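PDB 4YME: sensory box/GGDEF family protein from Caulobacter crescentus, which probably makes or breaks down the bacterial second messenger cyclic di-GMP through GGDEF and EAL domains, of which this chain is the GGDEF domain. Local coordinates for residues Met18-Ala23 with Arg137-Leu142; Arg26-Gly31 with Ser130-Asp135. All blocks are in the same frame, centred on the assembly; numbering follows the deposited sequence. Where two conformers were deposited one is given.

Contact 1 of 2, residues Met18-Ala23 with Arg137-Leu142; sequences MRLAAA and RTAEAL
Two helices on one face of the GGDEF domain's central antiparallel sheet meet here: helix 13-30, through Leu20 and Ala21, and the first turn of helix 139-156, through Ala139 and Leu142. No hydrogen bond crosses between them. The CA atoms of Ala21 and Ala139 are 5.3 Å apart, and Ala21 CB meets Ala139 CB at 4.4 Å. The methyl of Ala139 rests against the branch of Leu20, Ala139 CB lying 3.7 Å from Leu20 CG. Leu20 CD2 runs on past the same alanine, 3.8 Å from Ala139 O. The other methyl, Leu20 CD1, touches Leu142 CD1 at 4.4 Å. With chi1 at 175°, CG of Leu20 points away from its own backbone N, and this carries both methyls over to the second helix. Leu20 and Leu142 both also pack on Val36 of strand 33-41. Cutting Leu20 back to an alanine removes CG and both methyls, and would probably take most of the packing from Ala139 CB, end the touch on Leu142 CD1 and open a gap against Val36. Thr138 is the N-cap of helix 139-156; its OG1 accepts from Ala141 N at 3.1 Å. In this GGDEF domain the two helices flank the ferredoxin-like core, 13-30 before it and 139-156 after it.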
HETATM    1  N   MSE A  18      14.477   2.436   2.269  1.00 20.81           N
HETATM    2  CA  MSE A  18      15.470   2.192   3.350  1.00 22.59           C
HETATM    3  C   MSE A  18      14.949   1.147   4.349  1.00 19.94           C
HETATM    4  O   MSE A  18      15.655   0.248   4.775  1.00 18.97           O
HETATM    5  CB  MSE A  18      15.781   3.448   4.136  1.00 27.63           C
HETATM    6  CG  MSE A  18      16.455   4.463   3.326  1.00 33.94           C
HETATM    7 SE   MSE A  18      16.835   6.103   4.316  0.75 50.47          SE
HETATM    8  CE  MSE A  18      15.314   6.464   5.444  1.00 43.85           C
ATOM      9  N   ARG A  19      13.704   1.308   4.734  1.00 18.85           N
ATOM     10  CA  ARG A  19      13.116   0.416   5.731  0.50 18.43           C
ATOM     11  C   ARG A  19      12.865  -0.987   5.164  1.00 16.83           C
ATOM     12  O   ARG A  19      13.022  -1.966   5.873  1.00 16.60           O
ATOM     13  CB  ARG A  19      11.865   1.033   6.339  0.50 19.20           C
ATOM     14  CG  ARG A  19      12.192   2.181   7.340  0.50 20.96           C
ATOM     15  CD  ARG A  19      10.955   2.638   8.068  0.50 22.91           C
ATOM     16  NE  ARG A  19      10.455   1.562   8.941  0.50 23.32           N
ATOM     17  CZ  ARG A  19       9.383   1.655   9.729  0.50 23.94           C
ATOM     18  NH1 ARG A  19       8.676   2.771   9.744  0.50 24.07           N
ATOM     19  NH2 ARG A  19       8.998   0.634  10.465  0.50 23.18           N
ATOM     20  N   LEU A  20      12.529  -1.067   3.875  1.00 16.20           N
ATOM     21  CA  LEU A  20      12.329  -2.367   3.209  1.00 16.03           C
ATOM     22  C   LEU A  20      13.664  -3.101   3.099  1.00 15.62           C
ATOM     23  O   LEU A  20      13.765  -4.284   3.373  1.00 16.87           O
ATOM     24  CB  LEU A  20      11.638  -2.157   1.856  1.00 15.97           C
ATOM     25  CG  LEU A  20      11.487  -3.443   1.027  1.00 16.15           C
ATOM     26  CD1 LEU A  20      10.757  -4.527   1.794  1.00 16.13           C
ATOM     27  CD2 LEU A  20      10.684  -3.066  -0.244  1.00 16.33           C
ATOM     28  N   ALA A  21      14.725  -2.369   2.728  1.00 16.18           N
ATOM     29  CA  ALA A  21      16.053  -3.010   2.652  1.00 17.16           C
ATOM     30  C   ALA A  21      16.456  -3.552   4.021  1.00 16.13           C
ATOM     31  O   ALA A  21      16.989  -4.692   4.111  1.00 17.45           O
ATOM     32  CB  ALA A  21      17.069  -2.055   2.133  1.00 18.35           C
ATOM     33  N   ALA A  22      16.201  -2.770   5.072  1.00 16.39           N
ATOM     34  CA  ALA A  22      16.557  -3.232   6.446  1.00 17.05           C
ATOM     35  C   ALA A  22      15.716  -4.443   6.846  1.00 16.53           C
ATOM     36  O   ALA A  22      16.199  -5.381   7.498  1.00 17.48           O
ATOM     37  CB  ALA A  22      16.402  -2.108   7.435  1.00 17.79           C
ATOM     38  N   ALA A  23      14.444  -4.443   6.446  1.00 16.30           N
ATOM     39  CA  ALA A  23      13.519  -5.532   6.765  1.00 16.24           C
ATOM     40  C   ALA A  23      13.987  -6.827   6.130  1.00 16.99           C
ATOM     41  O   ALA A  23      13.857  -7.881   6.739  1.00 16.98           O
ATOM     42  CB  ALA A  23      12.099  -5.191   6.294  1.00 17.54           C
ATOM     43  N   ARG A 137      14.725 -10.432  -4.072  1.00 25.73           N
ATOM     44  CA  ARG A 137      15.597 -10.517  -2.900  1.00 26.36           C
ATOM     45  C   ARG A 137      16.177  -9.190  -2.484  1.00 23.83           C
ATOM     46  O   ARG A 137      16.920  -9.132  -1.507  1.00 25.30           O
ATOM     47  CB  ARG A 137      16.739 -11.518  -3.157  1.00 31.65           C
ATOM     48  CG  ARG A 137      16.280 -12.897  -3.627  1.00 35.95           C
ATOM     49  CD  ARG A 137      17.492 -13.889  -3.590  1.00 39.85           C
ATOM     50  NE  ARG A 137      17.711 -14.313  -2.208  1.00 43.46           N
ATOM     51  CZ  ARG A 137      17.207 -15.414  -1.642  1.00 45.31           C
ATOM     52  NH1 ARG A 137      16.485 -16.289  -2.351  1.00 48.95           N
ATOM     53  NH2 ARG A 137      17.441 -15.651  -0.347  1.00 47.22           N
ATOM     54  N   THR A 138      15.834  -8.113  -3.207  1.00 22.52           N
ATOM     55  CA  THR A 138      16.187  -6.766  -2.882  1.00 21.21           C
ATOM     56  C   THR A 138      14.919  -5.907  -2.830  1.00 20.04           C
ATOM     57  O   THR A 138      13.879  -6.289  -3.368  1.00 18.57           O
ATOM     58  CB  THR A 138      17.105  -6.135  -3.920  1.00 22.97           C
ATOM     59  OG1 THR A 138      16.379  -5.956  -5.154  1.00 23.90           O
ATOM     60  CG2 THR A 138      18.281  -7.027  -4.142  1.00 25.56           C
ATOM     61  N   ALA A 139      15.031  -4.772  -2.176  1.00 18.87           N
ATOM     62  CA  ALA A 139      13.910  -3.849  -2.075  1.00 18.86           C
ATOM     63  C   ALA A 139      13.377  -3.453  -3.430  1.00 19.07           C
ATOM     64  O   ALA A 139      12.155  -3.499  -3.670  1.00 18.28           O
ATOM     65  CB  ALA A 139      14.274  -2.606  -1.257  1.00 19.07           C
ATOM     66  N   GLU A 140      14.288  -3.136  -4.349  1.00 20.86           N
ATOM     67  CA  GLU A 140      13.903  -2.677  -5.676  1.00 22.61           C
ATOM     68  C   GLU A 140      13.222  -3.770  -6.471  1.00 21.59           C
ATOM     69  O   GLU A 140      12.249  -3.481  -7.182  1.00 22.67           O
ATOM     70  CB  GLU A 140      15.156  -2.198  -6.410  1.00 25.70           C
ATOM     71  CG  GLU A 140      15.773  -0.959  -5.800  1.00 28.74           C
ATOM     72  CD  GLU A 140      16.482  -1.155  -4.415  1.00 31.81           C
ATOM     73  OE1 GLU A 140      17.018  -2.261  -4.011  1.00 27.09           O
ATOM     74  OE2 GLU A 140      16.458  -0.122  -3.689  1.00 38.13           O
ATOM     75  N   ALA A 141      13.724  -5.013  -6.346  1.00 20.76           N
ATOM     76  CA  ALA A 141      13.124  -6.158  -7.024  1.00 19.96           C
ATOM     77  C   ALA A 141      11.712  -6.393  -6.521  1.00 20.03           C
ATOM     78  O   ALA A 141      10.805  -6.579  -7.329  1.00 20.72           O
ATOM     79  CB  ALA A 141      13.916  -7.381  -6.884  1.00 20.25           C
ATOM     80  N   LEU A 142      11.521  -6.357  -5.208  1.00 18.95           N
ATOM     81  CA  LEU A 142      10.177  -6.534  -4.644  1.00 18.82           C
ATOM     82  C   LEU A 142       9.226  -5.404  -5.050  1.00 19.75           C
ATOM     83  O   LEU A 142       8.034  -5.676  -5.281  1.00 20.02           O
ATOM     84  CB  LEU A 142      10.231  -6.571  -3.130  1.00 18.10           C
ATOM     85  CG  LEU A 142      10.861  -7.857  -2.598  1.00 18.31           C
ATOM     86  CD1 LEU A 142      11.183  -7.773  -1.114  1.00 18.12           C
ATOM     87  CD2 LEU A 142       9.978  -9.071  -2.859  1.00 18.58           C
TER

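Contact 2 of 2, residues Arg26-Gly31 with Ser130-Asp135; sequences RVEASG and SLYPDD
Tyr132 supplies both the polar and the apolar side of this contact. The polar side is one hydrogen bond, from Tyr132 OH to Glu28 OE1 at 2.6 Å. Glu28 OE1 sits at the edge of the ring, near its plane. The hydroxyl meets OE1 on the anti side, 28° out of the carboxylate plane. Carboxylate and ring are turned 69° from each other. Glu28 gets there with CG anti to its backbone N (chi1 -170°) and a bend at chi2.

The last turn of helix 13-30, which precedes the ferredoxin-like core of the GGDEF domain, here meets the chain as it leaves strand 125-131, the last strand of that core and an edge of its sheet.

The apolar side is Val27 CG2 against the ring, 3.8 Å from Tyr132 CD2, at an oblique approach. Pro133, which follows a cis peptide bond, lays its CB over the centre of the Tyr132 ring, 3.8 Å above the plane.

One side-chain and one backbone bond close the turn after the strand. Asp135 OD2 accepts from Leu131 N on its anti lone pair, nearly straight, at 2.8 Å, and Asp135 N returns a bond to Leu131 O, also at 2.8 Å.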
ATOM      1  N   ARG A  26      16.565  -8.252   8.358  1.00 17.58           N
ATOM      2  CA  ARG A  26      15.904  -8.765   9.537  1.00 16.77           C
ATOM      3  C   ARG A  26      15.293 -10.163   9.328  1.00 17.36           C
ATOM      4  O   ARG A  26      15.555 -11.096  10.104  1.00 17.39           O
ATOM      5  CB  ARG A  26      14.885  -7.758  10.061  1.00 16.12           C
ATOM      6  CG  ARG A  26      13.922  -8.337  11.056  1.00 15.81           C
ATOM      7  CD  ARG A  26      12.930  -7.328  11.565  1.00 15.91           C
ATOM      8  NE  ARG A  26      11.815  -7.989  12.220  1.00 15.70           N
ATOM      9  CZ  ARG A  26      10.965  -7.365  13.024  1.00 17.02           C
ATOM     10  NH1 ARG A  26      11.129  -6.068  13.319  1.00 16.42           N
ATOM     11  NH2 ARG A  26       9.990  -8.042  13.574  1.00 16.82           N
ATOM     12  N   VAL A  27      14.544 -10.322   8.244  1.00 17.67           N
ATOM     13  CA  VAL A  27      13.785 -11.533   8.074  1.00 18.45           C
ATOM     14  C   VAL A  27      14.707 -12.658   7.565  1.00 18.78           C
ATOM     15  O   VAL A  27      14.460 -13.819   7.838  1.00 19.43           O
ATOM     16  CB  VAL A  27      12.512 -11.386   7.203  1.00 18.14           C
ATOM     17  CG1 VAL A  27      11.624 -10.280   7.710  1.00 18.79           C
ATOM     18  CG2 VAL A  27      12.785 -11.201   5.730  1.00 19.34           C
ATOM     19  N   GLU A  28      15.755 -12.314   6.826  1.00 20.29           N
ATOM     20  CA  GLU A  28      16.709 -13.330   6.376  1.00 23.25           C
ATOM     21  C   GLU A  28      17.297 -14.023   7.616  1.00 23.46           C
ATOM     22  O   GLU A  28      17.470 -15.263   7.615  1.00 25.17           O
ATOM     23  CB  GLU A  28      17.750 -12.681   5.468  1.00 26.06           C
ATOM     24  CG  GLU A  28      18.673 -13.632   4.735  1.00 29.16           C
ATOM     25  CD  GLU A  28      17.988 -14.764   4.019  1.00 30.19           C
ATOM     26  OE1 GLU A  28      16.973 -14.611   3.296  1.00 31.04           O
ATOM     27  OE2 GLU A  28      18.541 -15.859   4.120  1.00 32.71           O
ATOM     28  N   ALA A  29      17.553 -13.246   8.684  1.00 23.07           N
ATOM     29  CA  ALA A  29      18.070 -13.784   9.955  1.00 24.27           C
ATOM     30  C   ALA A  29      17.006 -14.406  10.830  1.00 23.99           C
ATOM     31  O   ALA A  29      17.283 -15.402  11.536  1.00 27.23           O
ATOM     32  CB  ALA A  29      18.790 -12.725  10.715  1.00 25.13           C
ATOM     33  N   SER A  30      15.830 -13.790  10.934  1.00 20.88           N
ATOM     34  CA  SER A  30      14.815 -14.211  11.875  1.00 20.96           C
ATOM     35  C   SER A  30      13.930 -15.323  11.376  1.00 21.02           C
ATOM     36  O   SER A  30      13.337 -16.027  12.175  1.00 23.58           O
ATOM     37  CB  SER A  30      13.917 -12.986  12.239  1.00 20.89           C
ATOM     38  OG  SER A  30      13.044 -12.716  11.138  1.00 19.87           O
ATOM     39  N   GLY A  31      13.733 -15.408  10.053  1.00 21.26           N
ATOM     40  CA  GLY A  31      12.776 -16.375   9.491  1.00 22.04           C
ATOM     41  C   GLY A  31      11.338 -15.899   9.421  1.00 22.43           C
ATOM     42  O   GLY A  31      10.435 -16.645   9.005  1.00 22.73           O
ATOM     43  N   SER A 130       3.830  -9.021  -3.672  1.00 18.38           N
ATOM     44  CA  SER A 130       5.090  -9.713  -3.899  0.60 19.15           C
ATOM     45  C   SER A 130       5.624 -10.262  -2.603  1.00 19.03           C
ATOM     46  O   SER A 130       5.572  -9.602  -1.548  1.00 18.38           O
ATOM     47  CB  SER A 130       6.113  -8.779  -4.506  0.60 21.12           C
ATOM     48  OG  SER A 130       5.560  -8.162  -5.638  0.60 21.89           O
ATOM     49  N   LEU A 131       6.170 -11.490  -2.625  1.00 19.81           N
ATOM     50  CA  LEU A 131       6.665 -12.164  -1.438  1.00 20.72           C
ATOM     51  C   LEU A 131       8.163 -12.336  -1.518  1.00 20.81           C
ATOM     52  O   LEU A 131       8.719 -12.679  -2.575  1.00 21.53           O
ATOM     53  CB  LEU A 131       6.012 -13.563  -1.346  1.00 23.44           C
ATOM     54  CG  LEU A 131       4.484 -13.614  -1.346  1.00 25.37           C
ATOM     55  CD1 LEU A 131       3.954 -15.074  -1.375  1.00 27.82           C
ATOM     56  CD2 LEU A 131       3.977 -12.843  -0.182  1.00 25.91           C
ATOM     57  N   TYR A 132       8.857 -12.058  -0.427  1.00 18.66           N
ATOM     58  CA  TYR A 132      10.270 -12.335  -0.298  1.00 20.44           C
ATOM     59  C   TYR A 132      10.470 -13.840   0.058  1.00 21.47           C
ATOM     60  O   TYR A 132       9.717 -14.349   0.883  1.00 21.97           O
ATOM     61  CB  TYR A 132      10.857 -11.468   0.835  1.00 20.10           C
ATOM     62  CG  TYR A 132      12.313 -11.752   1.129  1.00 19.83           C
ATOM     63  CD1 TYR A 132      13.329 -11.148   0.376  1.00 20.44           C
ATOM     64  CD2 TYR A 132      12.691 -12.601   2.152  1.00 21.06           C
ATOM     65  CE1 TYR A 132      14.654 -11.422   0.621  1.00 21.10           C
ATOM     66  CE2 TYR A 132      14.023 -12.897   2.374  1.00 21.52           C
ATOM     67  CZ  TYR A 132      14.998 -12.307   1.601  1.00 22.26           C
ATOM     68  OH  TYR A 132      16.331 -12.569   1.859  1.00 24.51           O
ATOM     69  N   PRO A 133      11.431 -14.531  -0.574  1.00 22.16           N
ATOM     70  CA  PRO A 133      12.345 -14.064  -1.599  1.00 22.17           C
ATOM     71  C   PRO A 133      11.952 -14.434  -3.041  1.00 21.88           C
ATOM     72  O   PRO A 133      12.639 -14.031  -3.969  1.00 23.08           O
ATOM     73  CB  PRO A 133      13.642 -14.825  -1.253  1.00 24.05           C
ATOM     74  CG  PRO A 133      13.154 -16.074  -0.748  1.00 24.75           C
ATOM     75  CD  PRO A 133      11.903 -15.795   0.023  1.00 23.73           C
ATOM     76  N   ASP A 134      10.869 -15.151  -3.226  1.00 24.60           N
ATOM     77  CA  ASP A 134      10.539 -15.677  -4.547  1.00 27.79           C
ATOM     78  C   ASP A 134      10.268 -14.616  -5.565  1.00 27.87           C
ATOM     79  O   ASP A 134      10.603 -14.790  -6.735  1.00 27.86           O
ATOM     80  CB  ASP A 134       9.347 -16.603  -4.454  1.00 32.67           C
ATOM     81  CG  ASP A 134       9.656 -17.883  -3.647  1.00 38.44           C
ATOM     82  OD1 ASP A 134      10.846 -18.226  -3.430  1.00 40.29           O
ATOM     83  OD2 ASP A 134       8.685 -18.526  -3.186  1.00 45.12           O
ATOM     84  N   ASP A 135       9.692 -13.484  -5.120  1.00 25.36           N
ATOM     85  CA  ASP A 135       9.395 -12.367  -5.985  1.00 25.46           C
ATOM     86  C   ASP A 135      10.452 -11.259  -5.960  1.00 24.56           C
ATOM     87  O   ASP A 135      10.212 -10.175  -6.471  1.00 28.12           O
ATOM     88  CB  ASP A 135       8.006 -11.799  -5.671  1.00 25.60           C
ATOM     89  CG  ASP A 135       6.919 -12.786  -5.850  1.00 28.42           C
ATOM     90  OD1 ASP A 135       6.994 -13.589  -6.862  1.00 30.69           O
ATOM     91  OD2 ASP A 135       5.986 -12.869  -5.028  1.00 25.99           O
TER

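Contacts 1 and 2 share helix 13-30, and their centres lie 10 Å apart. Contact 2 is nested inside the chain loop that contact 1 closes. Residues 130-135 lead through the following turn into 137-142, so the two contacts pin successive pieces of chain along one helix. They also touch directly. Arg137 CA packs 3.8 Å from Tyr132 CE1, and Arg137 NH2 makes a long, weak ion pair with Glu28 OE1 at 3.8 Å. Strand 33-41 runs beneath both, through Val36 at contact 1 and Leu34 at contact 2. Contact 1 is apolar packing; contact 2 adds a hydrogen bond. The GGDEF signature lies at the hairpin between strands 76-81 and 84-91, as in this family, and neither contact includes it.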